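Local coordinates for protein dTDP-4-dehydrorhamnose 3,5-epimerase (Elizabethkingia anophelis NUHP1, PDB 6C46) that probably catalyses the epimerisation of dTDP-4-dehydro-6-deoxyglucose at C3' and C5' of the sugar, a step on the way to dTDP-L-rhamnose, at residues C19-P24 with L117-P122; S61-L66 with W165-A170; E151-F156 with N180-K185. All coordinates share one frame; numbering follows the deposited sequence. Where two conformers were deposited one is given.

Contact 1 of 3, residues C19-P24 with L117-P122; sequences CYIIEP and LQFYVP
Cys19 opens the contact with its sulfur beside the ring of Phe119: SG lies 3.2 Å from Phe119 CE2 and approaches the ring obliquely, 54° off its normal. SG stands anti to the backbone N (chi1 174°), which carries it to Phe119 while CB rests against the ring of Pro122. Tyr20 begins the strand ladder. It forms a hydrogen-bonded antiparallel pair with Tyr120, and the two bonds differ: Tyr120 N gives a short, nearly straight one to Tyr20 O (2.8 Å), whereas Tyr20 N reaches Tyr120 O at 3.3 Å with a bent N-H. The two phenol rings share a face of the sheet but only graze each other through their CD2 atoms.

Ile21 faces Phe119 in a non-hydrogen-bonded pair. Its CG2 meets Leu117 CD2 at 4.0 Å, and its outward-turned backbone bonds instead with Val12 of the edge strand. Ile22 restores the bonded pattern with Gln118, its N donating to Gln118 O (2.8 Å) and its O accepting from Gln118 N. The extended Gln118 chain crosses Ile22 and brings NE2 3.7 Å from Ile22 CG2; NE2 donates to Lys37 O and to a water that also lies within hydrogen-bonding reach of Ile22 O. Beyond, Leu117 CD2 lies against the backbone of Glu23 and the ring of Pro24. Strands 20-23 and 118-121 are thus antiparallel neighbours within the larger sheet of a cupin-type beta-sandwich, with 10-13 and 80-86 flanking them.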
ATOM      1  N   CYS A  19      16.661  -3.677 -10.866  1.00 14.61           N
ATOM      2  CA  CYS A  19      15.360  -4.286 -10.637  1.00 13.08           C
ATOM      3  C   CYS A  19      15.504  -5.291  -9.490  1.00 20.29           C
ATOM      4  O   CYS A  19      16.323  -6.213  -9.571  1.00 20.36           O
ATOM      5  CB  CYS A  19      14.895  -4.922 -11.956  1.00 18.19           C
ATOM      6  SG  CYS A  19      13.399  -5.889 -11.942  1.00 27.84           S
ATOM      7  N   TYR A  20      14.733  -5.102  -8.409  1.00 17.03           N
ATOM      8  CA  TYR A  20      14.944  -5.861  -7.180  1.00 16.91           C
ATOM      9  C   TYR A  20      13.655  -6.475  -6.669  1.00 18.16           C
ATOM     10  O   TYR A  20      12.556  -5.953  -6.890  1.00 14.07           O
ATOM     11  CB  TYR A  20      15.527  -4.992  -6.025  1.00 18.39           C
ATOM     12  CG  TYR A  20      16.847  -4.391  -6.403  1.00 18.91           C
ATOM     13  CD1 TYR A  20      18.006  -5.172  -6.422  1.00 15.56           C
ATOM     14  CD2 TYR A  20      16.941  -3.055  -6.745  1.00 22.56           C
ATOM     15  CE1 TYR A  20      19.222  -4.634  -6.806  1.00 25.83           C
ATOM     16  CE2 TYR A  20      18.153  -2.502  -7.116  1.00 18.68           C
ATOM     17  CZ  TYR A  20      19.281  -3.286  -7.143  1.00 22.42           C
ATOM     18  OH  TYR A  20      20.466  -2.726  -7.524  1.00 26.97           O
ATOM     19  N   ILE A  21      13.821  -7.573  -5.937  1.00 14.26           N
ATOM     20  CA  ILE A  21      12.759  -8.183  -5.147  1.00 18.63           C
ATOM     21  C   ILE A  21      12.925  -7.718  -3.704  1.00 19.22           C
ATOM     22  O   ILE A  21      14.016  -7.841  -3.132  1.00 17.21           O
ATOM     23  CB  ILE A  21      12.827  -9.719  -5.238  1.00 14.21           C
ATOM     24  CG1 ILE A  21      12.635 -10.174  -6.690  1.00 15.61           C
ATOM     25  CG2 ILE A  21      11.780 -10.379  -4.286  1.00 16.25           C
ATOM     26  CD1 ILE A  21      13.149 -11.596  -6.924  1.00 15.02           C
ATOM     27  N   ILE A  22      11.849  -7.226  -3.094  1.00 13.89           N
ATOM     28  CA  ILE A  22      11.869  -6.918  -1.661  1.00 14.27           C
ATOM     29  C   ILE A  22      11.315  -8.128  -0.932  1.00 19.37           C
ATOM     30  O   ILE A  22      10.134  -8.465  -1.073  1.00 14.64           O
ATOM     31  CB  ILE A  22      11.045  -5.681  -1.312  1.00 13.15           C
ATOM     32  CG1 ILE A  22      11.438  -4.516  -2.213  1.00 15.86           C
ATOM     33  CG2 ILE A  22      11.242  -5.357   0.209  1.00 13.55           C
ATOM     34  CD1 ILE A  22      10.848  -3.160  -1.793  1.00 21.14           C
ATOM     35  N   GLU A  23      12.169  -8.782  -0.156  1.00 15.72           N
ATOM     36  CA  GLU A  23      11.768  -9.910   0.675  0.51 16.71           C
ATOM     37  C   GLU A  23      11.488  -9.410   2.080  1.00 23.00           C
ATOM     38  O   GLU A  23      12.380  -8.801   2.692  1.00 23.39           O
ATOM     39  CB  GLU A  23      12.857 -10.975   0.712  0.51 17.58           C
ATOM     40  CG  GLU A  23      12.609 -12.108   1.717  0.51 16.85           C
ATOM     41  CD  GLU A  23      13.738 -13.142   1.708  0.51 21.12           C
ATOM     42  OE1 GLU A  23      14.347 -13.338   0.641  0.51 27.63           O
ATOM     43  OE2 GLU A  23      14.027 -13.738   2.760  0.51 21.92           O
ATOM     44  N   PRO A  24      10.304  -9.643   2.628  1.00 20.66           N
ATOM     45  CA  PRO A  24       9.955  -9.064   3.926  1.00 19.88           C
ATOM     46  C   PRO A  24      10.550  -9.859   5.076  1.00 19.23           C
ATOM     47  O   PRO A  24      10.807 -11.061   4.972  1.00 23.08           O
ATOM     48  CB  PRO A  24       8.425  -9.167   3.934  1.00 26.73           C
ATOM     49  CG  PRO A  24       8.198 -10.512   3.262  1.00 23.86           C
ATOM     50  CD  PRO A  24       9.277 -10.592   2.156  1.00 22.38           C
ATOM     51  N   LEU A 117       5.873 -11.013  -1.472  1.00 14.84           N
ATOM     52  CA  LEU A 117       6.976 -10.371  -2.170  1.00 15.72           C
ATOM     53  C   LEU A 117       6.542  -9.075  -2.856  1.00 19.22           C
ATOM     54  O   LEU A 117       5.395  -8.910  -3.278  1.00 16.04           O
ATOM     55  CB  LEU A 117       7.558 -11.329  -3.219  1.00 14.12           C
ATOM     56  CG  LEU A 117       8.206 -12.604  -2.638  1.00 20.38           C
ATOM     57  CD1 LEU A 117       8.715 -13.583  -3.750  1.00 17.78           C
ATOM     58  CD2 LEU A 117       9.350 -12.226  -1.705  1.00 14.96           C
ATOM     59  N   GLN A 118       7.493  -8.159  -3.004  1.00 14.15           N
ATOM     60  CA  GLN A 118       7.308  -6.990  -3.846  1.00 12.65           C
ATOM     61  C   GLN A 118       8.399  -6.968  -4.906  1.00 16.24           C
ATOM     62  O   GLN A 118       9.520  -7.427  -4.674  1.00 13.52           O
ATOM     63  CB  GLN A 118       7.389  -5.702  -3.050  1.00 12.52           C
ATOM     64  CG  GLN A 118       6.356  -5.598  -1.933  1.00 19.32           C
ATOM     65  CD  GLN A 118       6.770  -4.496  -1.001  1.00 23.10           C
ATOM     66  OE1 GLN A 118       6.414  -3.349  -1.213  1.00 18.10           O
ATOM     67  NE2 GLN A 118       7.596  -4.833  -0.001  1.00 18.47           N
ATOM     68  N   PHE A 119       8.081  -6.353  -6.036  1.00 15.84           N
ATOM     69  CA  PHE A 119       8.955  -6.339  -7.204  1.00 12.09           C
ATOM     70  C   PHE A 119       9.132  -4.876  -7.580  1.00 11.48           C
ATOM     71  O   PHE A 119       8.137  -4.167  -7.792  1.00 15.64           O
ATOM     72  CB  PHE A 119       8.301  -7.152  -8.330  1.00 16.48           C
ATOM     73  CG  PHE A 119       9.165  -7.385  -9.555  1.00 16.80           C
ATOM     74  CD1 PHE A 119       8.570  -7.488 -10.809  1.00 19.03           C
ATOM     75  CD2 PHE A 119      10.525  -7.577  -9.456  1.00 23.48           C
ATOM     76  CE1 PHE A 119       9.338  -7.755 -11.956  1.00 24.74           C
ATOM     77  CE2 PHE A 119      11.293  -7.833 -10.584  1.00 24.55           C
ATOM     78  CZ  PHE A 119      10.696  -7.916 -11.843  1.00 23.43           C
ATOM     79  N   TYR A 120      10.375  -4.399  -7.582  1.00 13.48           N
ATOM     80  CA  TYR A 120      10.673  -3.004  -7.918  1.00 14.26           C
ATOM     81  C   TYR A 120      11.137  -2.939  -9.368  1.00 15.67           C
ATOM     82  O   TYR A 120      12.171  -3.511  -9.709  1.00 14.94           O
ATOM     83  CB  TYR A 120      11.749  -2.394  -7.010  1.00 11.63           C
ATOM     84  CG  TYR A 120      12.188  -1.016  -7.501  1.00 14.77           C
ATOM     85  CD1 TYR A 120      11.371   0.098  -7.313  1.00 18.93           C
ATOM     86  CD2 TYR A 120      13.399  -0.833  -8.189  1.00 15.40           C
ATOM     87  CE1 TYR A 120      11.747   1.354  -7.780  1.00 15.84           C
ATOM     88  CE2 TYR A 120      13.786   0.438  -8.674  1.00 12.57           C
ATOM     89  CZ  TYR A 120      12.952   1.518  -8.453  1.00 14.61           C
ATOM     90  OH  TYR A 120      13.284   2.776  -8.908  1.00 19.13           O
ATOM     91  N   VAL A 121      10.382  -2.229 -10.200  1.00 14.96           N
ATOM     92  CA  VAL A 121      10.583  -2.086 -11.638  1.00 16.24           C
ATOM     93  C   VAL A 121      11.016  -0.640 -11.894  1.00 15.06           C
ATOM     94  O   VAL A 121      10.196   0.287 -11.743  1.00 18.16           O
ATOM     95  CB  VAL A 121       9.292  -2.399 -12.414  1.00 18.01           C
ATOM     96  CG1 VAL A 121       9.549  -2.333 -13.896  1.00 17.74           C
ATOM     97  CG2 VAL A 121       8.716  -3.773 -12.024  1.00 18.85           C
ATOM     98  N   PRO A 122      12.261  -0.393 -12.274  1.00 17.52           N
ATOM     99  CA  PRO A 122      12.739   0.996 -12.433  1.00 16.26           C
ATOM    100  C   PRO A 122      12.039   1.733 -13.568  1.00 15.71           C
ATOM    101  O   PRO A 122      11.437   1.135 -14.458  1.00 14.44           O
ATOM    102  CB  PRO A 122      14.233   0.825 -12.766  1.00 15.83           C
ATOM    103  CG  PRO A 122      14.582  -0.611 -12.320  1.00 16.56           C
ATOM    104  CD  PRO A 122      13.320  -1.403 -12.489  1.00 13.53           C
TER
HETATM  105  O   HOH W   1       8.052  -7.562   0.425  1.00 22.08           O

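Contact 2 of 3, residues S61-L66 with W165-A170; sequences SSYGVL and WKIPEA
Leu66 lies over one face of the Trp165 indole. Its CD2 stands 4.1 Å from the centroid of the six-membered ring and only 4° off the normal, a CH-pi contact, while CD1 touches Trp165 CD2 at 3.7 Å, nearer the fusion of the two rings. With CG anti to the backbone N (chi1 -166°), the leucine holds both methyls against the indole. The second patch is built on Ile167, whose CD1 packs 3.6 Å from Gly64 CA. Tyr63 reaches in from the opposite direction, OH 3.7 Å from Ile167 CB, and the same oxygen lies near Pro168 CD.

Around this shell, Gly64 and its neighbours form a type II turn from Ser62 to Val65, closed by Val65 N to Ser62 O. Trp165 is held by NE1 donating to Phe156 O and by an edge-to-face meeting with the Phe156 ring, and the Tyr63 hydroxyl is hydrogen-bonded to Asp171. Val130 backs Leu66, Trp165 and Ile167, while Val65 packs on Arg31 of the second subunit. No hydrogen bond joins the two segments directly: they cohere by apolar packing, and the polar ends of Tyr63 and Trp165 are satisfied by residues beyond them.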
ATOM      1  N   SER A  61      -8.706  -8.674 -10.992  1.00 21.65           N
ATOM      2  CA  SER A  61      -8.964  -9.259 -12.307  1.00 25.97           C
ATOM      3  C   SER A  61      -9.091 -10.763 -12.153  1.00 24.68           C
ATOM      4  O   SER A  61      -8.642 -11.342 -11.158  1.00 23.17           O
ATOM      5  CB  SER A  61      -7.846  -8.927 -13.316  1.00 23.52           C
ATOM      6  OG  SER A  61      -7.389  -7.593 -13.164  1.00 36.35           O
ATOM      7  N   SER A  62      -9.697 -11.401 -13.149  1.00 21.92           N
ATOM      8  CA  SER A  62      -9.961 -12.829 -13.087  0.51 23.77           C
ATOM      9  C   SER A  62      -8.857 -13.618 -13.787  1.00 23.81           C
ATOM     10  O   SER A  62      -8.035 -13.062 -14.518  1.00 21.29           O
ATOM     11  CB  SER A  62     -11.319 -13.141 -13.709  0.51 26.96           C
ATOM     12  OG  SER A  62     -12.317 -12.362 -13.088  0.51 29.56           O
ATOM     13  N   TYR A  63      -8.866 -14.941 -13.554  1.00 26.69           N
ATOM     14  CA  TYR A  63      -7.874 -15.860 -14.110  1.00 28.60           C
ATOM     15  C   TYR A  63      -7.617 -15.597 -15.591  1.00 26.25           C
ATOM     16  O   TYR A  63      -8.548 -15.524 -16.396  1.00 23.09           O
ATOM     17  CB  TYR A  63      -8.335 -17.323 -13.930  1.00 23.65           C
ATOM     18  CG  TYR A  63      -7.461 -18.252 -14.731  1.00 24.10           C
ATOM     19  CD1 TYR A  63      -7.939 -18.902 -15.875  1.00 30.98           C
ATOM     20  CD2 TYR A  63      -6.128 -18.424 -14.383  1.00 23.59           C
ATOM     21  CE1 TYR A  63      -7.100 -19.725 -16.632  1.00 33.81           C
ATOM     22  CE2 TYR A  63      -5.286 -19.232 -15.124  1.00 26.30           C
ATOM     23  CZ  TYR A  63      -5.769 -19.881 -16.245  1.00 29.17           C
ATOM     24  OH  TYR A  63      -4.897 -20.689 -16.954  1.00 28.87           O
ATOM     25  N   GLY A  64      -6.348 -15.473 -15.952  1.00 25.17           N
ATOM     26  CA  GLY A  64      -5.968 -15.377 -17.349  1.00 26.49           C
ATOM     27  C   GLY A  64      -5.935 -13.969 -17.893  1.00 25.13           C
ATOM     28  O   GLY A  64      -5.383 -13.746 -18.982  1.00 20.94           O
ATOM     29  N   VAL A  65      -6.495 -13.008 -17.167  1.00 20.01           N
ATOM     30  CA  VAL A  65      -6.348 -11.617 -17.572  1.00 19.17           C
ATOM     31  C   VAL A  65      -4.868 -11.271 -17.580  1.00 21.16           C
ATOM     32  O   VAL A  65      -4.155 -11.483 -16.588  1.00 23.66           O
ATOM     33  CB  VAL A  65      -7.155 -10.698 -16.654  1.00 18.81           C
ATOM     34  CG1 VAL A  65      -6.731  -9.241 -16.878  1.00 19.89           C
ATOM     35  CG2 VAL A  65      -8.685 -10.890 -16.951  1.00 20.16           C
ATOM     36  N   LEU A  66      -4.394 -10.778 -18.720  1.00 18.25           N
ATOM     37  CA  LEU A  66      -2.993 -10.419 -18.924  1.00 20.28           C
ATOM     38  C   LEU A  66      -2.951  -8.966 -19.373  1.00 19.94           C
ATOM     39  O   LEU A  66      -3.603  -8.608 -20.356  1.00 22.56           O
ATOM     40  CB  LEU A  66      -2.361 -11.346 -19.967  1.00 19.72           C
ATOM     41  CG  LEU A  66      -0.824 -11.390 -20.123  1.00 20.49           C
ATOM     42  CD1 LEU A  66      -0.433 -12.647 -20.863  1.00 18.17           C
ATOM     43  CD2 LEU A  66      -0.277 -10.160 -20.832  1.00 20.14           C
ATOM     44  N   TRP A 165       4.692 -16.515 -20.419  1.00 21.28           N
ATOM     45  CA  TRP A 165       3.592 -16.021 -19.603  1.00 27.30           C
ATOM     46  C   TRP A 165       2.895 -17.140 -18.835  1.00 26.98           C
ATOM     47  O   TRP A 165       1.813 -16.918 -18.291  1.00 24.71           O
ATOM     48  CB  TRP A 165       2.600 -15.238 -20.469  1.00 25.52           C
ATOM     49  CG  TRP A 165       3.159 -13.907 -20.899  1.00 19.70           C
ATOM     50  CD1 TRP A 165       3.741 -13.607 -22.104  1.00 23.52           C
ATOM     51  CD2 TRP A 165       3.219 -12.704 -20.116  1.00 17.91           C
ATOM     52  NE1 TRP A 165       4.143 -12.288 -22.113  1.00 17.11           N
ATOM     53  CE2 TRP A 165       3.830 -11.720 -20.911  1.00 17.00           C
ATOM     54  CE3 TRP A 165       2.789 -12.361 -18.824  1.00 16.83           C
ATOM     55  CZ2 TRP A 165       4.036 -10.410 -20.453  1.00 21.81           C
ATOM     56  CZ3 TRP A 165       3.003 -11.065 -18.368  1.00 21.27           C
ATOM     57  CH2 TRP A 165       3.617 -10.109 -19.182  1.00 19.14           C
ATOM     58  N   LYS A 166       3.486 -18.338 -18.813  1.00 23.03           N
ATOM     59  CA  LYS A 166       3.163 -19.439 -17.901  1.00 26.92           C
ATOM     60  C   LYS A 166       1.867 -20.193 -18.184  1.00 30.94           C
ATOM     61  O   LYS A 166       1.855 -21.425 -18.135  1.00 34.51           O
ATOM     62  CB  LYS A 166       3.125 -18.942 -16.443  1.00 26.28           C
ATOM     63  CG  LYS A 166       4.401 -18.224 -16.001  1.00 32.10           C
ATOM     64  CD  LYS A 166       5.640 -19.047 -16.287  1.00 31.98           C
ATOM     65  CE  LYS A 166       6.174 -19.736 -15.062  1.00 37.36           C
ATOM     66  NZ  LYS A 166       7.556 -20.227 -15.330  1.00 43.02           N
ATOM     67  N   ILE A 167       0.770 -19.502 -18.458  1.00 25.02           N
ATOM     68  CA  ILE A 167      -0.510 -20.199 -18.601  1.00 23.43           C
ATOM     69  C   ILE A 167      -0.740 -20.520 -20.070  1.00 28.81           C
ATOM     70  O   ILE A 167      -0.035 -19.971 -20.932  1.00 34.85           O
ATOM     71  CB  ILE A 167      -1.656 -19.364 -18.010  1.00 22.86           C
ATOM     72  CG1 ILE A 167      -1.921 -18.140 -18.886  1.00 27.39           C
ATOM     73  CG2 ILE A 167      -1.315 -18.985 -16.530  1.00 22.35           C
ATOM     74  CD1 ILE A 167      -3.167 -17.339 -18.499  1.00 24.28           C
ATOM     75  N   PRO A 168      -1.678 -21.411 -20.401  1.00 33.66           N
ATOM     76  CA  PRO A 168      -1.938 -21.712 -21.813  1.00 37.18           C
ATOM     77  C   PRO A 168      -2.381 -20.463 -22.550  1.00 36.32           C
ATOM     78  O   PRO A 168      -3.112 -19.629 -22.010  1.00 29.90           O
ATOM     79  CB  PRO A 168      -3.058 -22.757 -21.755  1.00 39.63           C
ATOM     80  CG  PRO A 168      -2.934 -23.370 -20.403  1.00 39.10           C
ATOM     81  CD  PRO A 168      -2.478 -22.267 -19.505  1.00 35.27           C
ATOM     82  N   GLU A 169      -1.918 -20.336 -23.795  1.00 35.33           N
ATOM     83  CA  GLU A 169      -2.243 -19.152 -24.588  1.00 38.72           C
ATOM     84  C   GLU A 169      -3.745 -18.991 -24.785  1.00 34.49           C
ATOM     85  O   GLU A 169      -4.248 -17.864 -24.811  1.00 33.08           O
ATOM     86  CB  GLU A 169      -1.518 -19.208 -25.935  1.00 36.64           C
ATOM     87  CG  GLU A 169      -0.011 -19.066 -25.811  1.00 47.38           C
ATOM     88  CD  GLU A 169       0.700 -19.153 -27.147  1.00 59.95           C
ATOM     89  OE1 GLU A 169       0.045 -19.462 -28.166  1.00 67.61           O
ATOM     90  OE2 GLU A 169       1.920 -18.906 -27.176  1.00 64.21           O
ATOM     91  N   ALA A 170      -4.477 -20.100 -24.923  1.00 34.69           N
ATOM     92  CA  ALA A 170      -5.927 -20.025 -25.079  1.00 34.15           C
ATOM     93  C   ALA A 170      -6.613 -19.443 -23.847  1.00 38.49           C
ATOM     94  O   ALA A 170      -7.770 -19.007 -23.944  1.00 35.03           O
ATOM     95  CB  ALA A 170      -6.498 -21.408 -25.384  1.00 39.98           C
TER

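Contact 3 of 3, residues E151-F156 with N180-K185; sequences EGSVKF and NAPAFK
Ala181, just after the helix 176-179, turns its methyl onto the strand end: CB lies 3.6 Å from Ser153 OG and close to the amide of Lys155. Its carbonyl oxygen meets Lys155 CB at 3.4 Å. The lysine chain runs alongside that carbonyl because CG is anti to the backbone N (chi1 -175°), then bends at chi2 and chi4, and its ammonium group makes a weak hydrogen bond with Gln179 O near the helix end.

Pro182 touches the strand end twice, with its ring and with its carbonyl. Its CD sits 3.3 Å from Ser153 OG, a hydroxyl that has its hydrogen-bonding partner in Asn188 further along the tail. Pro182 O accepts the one direct hydrogen bond between the segments, from Lys155 N at 2.9 Å. The N-H points at the oxygen with an angle of 157°, but the donor stands 39° out of the carbonyl plane, so the bond does not use a lone-pair direction. Val154 CA adds a CA-H...O contact to the same oxygen.

At Ala183 the link becomes indirect: a water donates to Ala183 O at 2.8 Å and to Ser153 O, bridging the two backbones. Phe184 then starts a 3-10 turn. Val154 CG1 touches its CB at 3.8 Å, the two side chains lying side by side and pointing the same way, although the phenyl ring leads off from the contact. Phe184 N is tied to Asp158 OD1.

Ser153 comes within about 5 Å of His70, the predicted proton acceptor, measured between side chains. Between the two segments the polar links are one backbone hydrogen bond and one bridging water, with the Ala181 methyl, the Pro182 ring and Val154 CG1 packing round them; Asn188 adds further bonds to Ser153, close to the probable catalytic site.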
ATOM      1  N   GLU A 151       2.084   7.517 -22.895  1.00 21.69           N
ATOM      2  CA  GLU A 151       2.080   6.064 -22.772  1.00 20.92           C
ATOM      3  C   GLU A 151       2.839   5.395 -23.911  1.00 21.01           C
ATOM      4  O   GLU A 151       2.751   5.806 -25.067  1.00 23.09           O
ATOM      5  CB  GLU A 151       0.640   5.553 -22.698  1.00 20.74           C
ATOM      6  CG  GLU A 151       0.025   5.869 -21.340  1.00 23.32           C
ATOM      7  CD  GLU A 151      -1.432   5.383 -21.181  1.00 31.65           C
ATOM      8  OE1 GLU A 151      -2.079   5.060 -22.191  1.00 30.80           O
ATOM      9  OE2 GLU A 151      -1.923   5.338 -20.036  1.00 28.22           O
ATOM     10  N   GLY A 152       3.627   4.374 -23.561  1.00 16.77           N
ATOM     11  CA  GLY A 152       4.263   3.511 -24.531  1.00 20.12           C
ATOM     12  C   GLY A 152       3.853   2.075 -24.242  1.00 22.95           C
ATOM     13  O   GLY A 152       3.176   1.796 -23.242  1.00 19.27           O
ATOM     14  N   SER A 153       4.270   1.162 -25.123  1.00 18.69           N
ATOM     15  CA  SER A 153       3.845  -0.224 -24.956  1.00 23.58           C
ATOM     16  C   SER A 153       4.718  -1.135 -25.801  1.00 26.60           C
ATOM     17  O   SER A 153       5.326  -0.709 -26.783  1.00 23.02           O
ATOM     18  CB  SER A 153       2.379  -0.426 -25.351  1.00 21.70           C
ATOM     19  OG  SER A 153       2.211  -0.141 -26.722  1.00 22.01           O
ATOM     20  N   VAL A 154       4.769  -2.402 -25.396  1.00 19.60           N
ATOM     21  CA  VAL A 154       5.440  -3.455 -26.153  1.00 20.38           C
ATOM     22  C   VAL A 154       4.503  -4.652 -26.183  1.00 19.19           C
ATOM     23  O   VAL A 154       3.962  -5.040 -25.143  1.00 21.52           O
ATOM     24  CB  VAL A 154       6.794  -3.844 -25.517  1.00 24.99           C
ATOM     25  CG1 VAL A 154       7.434  -4.989 -26.289  1.00 24.28           C
ATOM     26  CG2 VAL A 154       7.725  -2.649 -25.474  1.00 20.93           C
ATOM     27  N   LYS A 155       4.280  -5.213 -27.373  1.00 19.65           N
ATOM     28  CA  LYS A 155       3.438  -6.401 -27.504  1.00 18.20           C
ATOM     29  C   LYS A 155       3.894  -7.515 -26.550  1.00 23.01           C
ATOM     30  O   LYS A 155       5.059  -7.918 -26.561  1.00 17.99           O
ATOM     31  CB  LYS A 155       3.492  -6.883 -28.960  1.00 20.20           C
ATOM     32  CG  LYS A 155       2.564  -8.062 -29.288  1.00 30.55           C
ATOM     33  CD  LYS A 155       1.121  -7.692 -29.010  1.00 30.42           C
ATOM     34  CE  LYS A 155       0.149  -8.759 -29.504  1.00 31.74           C
ATOM     35  NZ  LYS A 155       0.143  -8.921 -30.969  1.00 35.17           N
ATOM     36  N   PHE A 156       2.967  -8.012 -25.724  1.00 20.55           N
ATOM     37  CA  PHE A 156       3.340  -8.924 -24.636  1.00 23.03           C
ATOM     38  C   PHE A 156       4.011 -10.199 -25.152  1.00 21.86           C
ATOM     39  O   PHE A 156       4.934 -10.723 -24.509  1.00 23.38           O
ATOM     40  CB  PHE A 156       2.099  -9.281 -23.807  1.00 18.64           C
ATOM     41  CG  PHE A 156       1.175 -10.257 -24.490  1.00 21.12           C
ATOM     42  CD1 PHE A 156       0.362  -9.853 -25.554  1.00 22.78           C
ATOM     43  CD2 PHE A 156       1.107 -11.586 -24.063  1.00 21.26           C
ATOM     44  CE1 PHE A 156      -0.485 -10.772 -26.200  1.00 26.63           C
ATOM     45  CE2 PHE A 156       0.257 -12.510 -24.697  1.00 22.92           C
ATOM     46  CZ  PHE A 156      -0.545 -12.099 -25.773  1.00 22.79           C
ATOM     47  N   ASN A 180      -2.994  -5.148 -29.772  1.00 31.40           N
ATOM     48  CA  ASN A 180      -2.478  -4.422 -30.922  1.00 29.88           C
ATOM     49  C   ASN A 180      -1.242  -3.597 -30.596  1.00 32.03           C
ATOM     50  O   ASN A 180      -0.866  -2.732 -31.396  1.00 32.75           O
ATOM     51  CB  ASN A 180      -3.578  -3.530 -31.502  1.00 37.13           C
ATOM     52  CG  ASN A 180      -4.747  -4.334 -32.058  1.00 37.52           C
ATOM     53  OD1 ASN A 180      -4.623  -5.013 -33.073  1.00 42.58           O
ATOM     54  ND2 ASN A 180      -5.867  -4.299 -31.357  1.00 45.56           N
ATOM     55  N   ALA A 181      -0.617  -3.823 -29.437  1.00 27.35           N
ATOM     56  CA  ALA A 181       0.561  -3.052 -29.068  1.00 20.98           C
ATOM     57  C   ALA A 181       1.690  -3.295 -30.069  1.00 27.68           C
ATOM     58  O   ALA A 181       1.854  -4.417 -30.566  1.00 26.19           O
ATOM     59  CB  ALA A 181       1.027  -3.408 -27.646  1.00 18.26           C
ATOM     60  N   PRO A 182       2.499  -2.283 -30.365  1.00 23.50           N
ATOM     61  CA  PRO A 182       3.580  -2.451 -31.343  1.00 25.61           C
ATOM     62  C   PRO A 182       4.678  -3.389 -30.845  1.00 20.01           C
ATOM     63  O   PRO A 182       4.933  -3.527 -29.648  1.00 21.89           O
ATOM     64  CB  PRO A 182       4.125  -1.027 -31.528  1.00 26.28           C
ATOM     65  CG  PRO A 182       3.081  -0.111 -30.936  1.00 28.22           C
ATOM     66  CD  PRO A 182       2.376  -0.897 -29.880  1.00 21.80           C
ATOM     67  N   ALA A 183       5.372  -3.998 -31.808  1.00 20.91           N
ATOM     68  CA  ALA A 183       6.466  -4.914 -31.496  1.00 20.66           C
ATOM     69  C   ALA A 183       7.601  -4.193 -30.770  1.00 26.20           C
ATOM     70  O   ALA A 183       7.753  -2.965 -30.839  1.00 21.67           O
ATOM     71  CB  ALA A 183       7.005  -5.555 -32.793  1.00 22.04           C
ATOM     72  N   PHE A 184       8.413  -4.985 -30.064  1.00 23.41           N
ATOM     73  CA  PHE A 184       9.593  -4.451 -29.382  1.00 24.14           C
ATOM     74  C   PHE A 184      10.499  -3.696 -30.351  1.00 22.82           C
ATOM     75  O   PHE A 184      10.979  -2.602 -30.040  1.00 22.54           O
ATOM     76  CB  PHE A 184      10.328  -5.616 -28.689  1.00 23.72           C
ATOM     77  CG  PHE A 184      11.746  -5.321 -28.273  1.00 19.90           C
ATOM     78  CD1 PHE A 184      12.035  -4.507 -27.202  1.00 23.23           C
ATOM     79  CD2 PHE A 184      12.803  -5.895 -28.974  1.00 27.68           C
ATOM     80  CE1 PHE A 184      13.380  -4.264 -26.825  1.00 24.55           C
ATOM     81  CE2 PHE A 184      14.124  -5.666 -28.613  1.00 30.90           C
ATOM     82  CZ  PHE A 184      14.414  -4.851 -27.539  1.00 23.15           C
ATOM     83  N   LYS A 185      10.692  -4.223 -31.561  1.00 23.18           N
ATOM     84  CA  LYS A 185      11.613  -3.573 -32.490  0.50 25.19           C
ATOM     85  C   LYS A 185      11.064  -2.262 -33.026  1.00 25.41           C
ATOM     86  O   LYS A 185      11.831  -1.466 -33.573  1.00 27.35           O
ATOM     87  CB  LYS A 185      11.949  -4.497 -33.664  0.50 24.06           C
ATOM     88  CG  LYS A 185      13.207  -5.297 -33.489  0.50 27.60           C
ATOM     89  CD  LYS A 185      13.501  -6.109 -34.742  0.50 36.72           C
ATOM     90  CE  LYS A 185      12.316  -6.994 -35.132  0.50 42.15           C
ATOM     91  NZ  LYS A 185      12.591  -7.750 -36.395  0.50 46.69           N
TER
HETATM   92  O   HOH W   2       7.425  -1.040 -28.764  1.00 20.55           O

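Overall arrangement
From the N terminus, the chain lays down segment 19-24 and, 93 residues on, returns at 117-122 to pair with it, closing contact 1 in the larger sheet. Segment 61-66 leaves from inside that loop and finds its partner at 165-170, so contacts 1 and 2 cross; contact 2 ties the turn between strands 55-62 and 66-72, one from each sheet, to the late loop. Contact 3 opens after contact 1 has closed and crosses contact 2, fixing the C-terminal tail to the end of strand 151-153 and the residues just after it. Contacts 2 and 3 meet at Phe156, which also packs on Leu66, whereas contact 1 lies across the chain's centre from both.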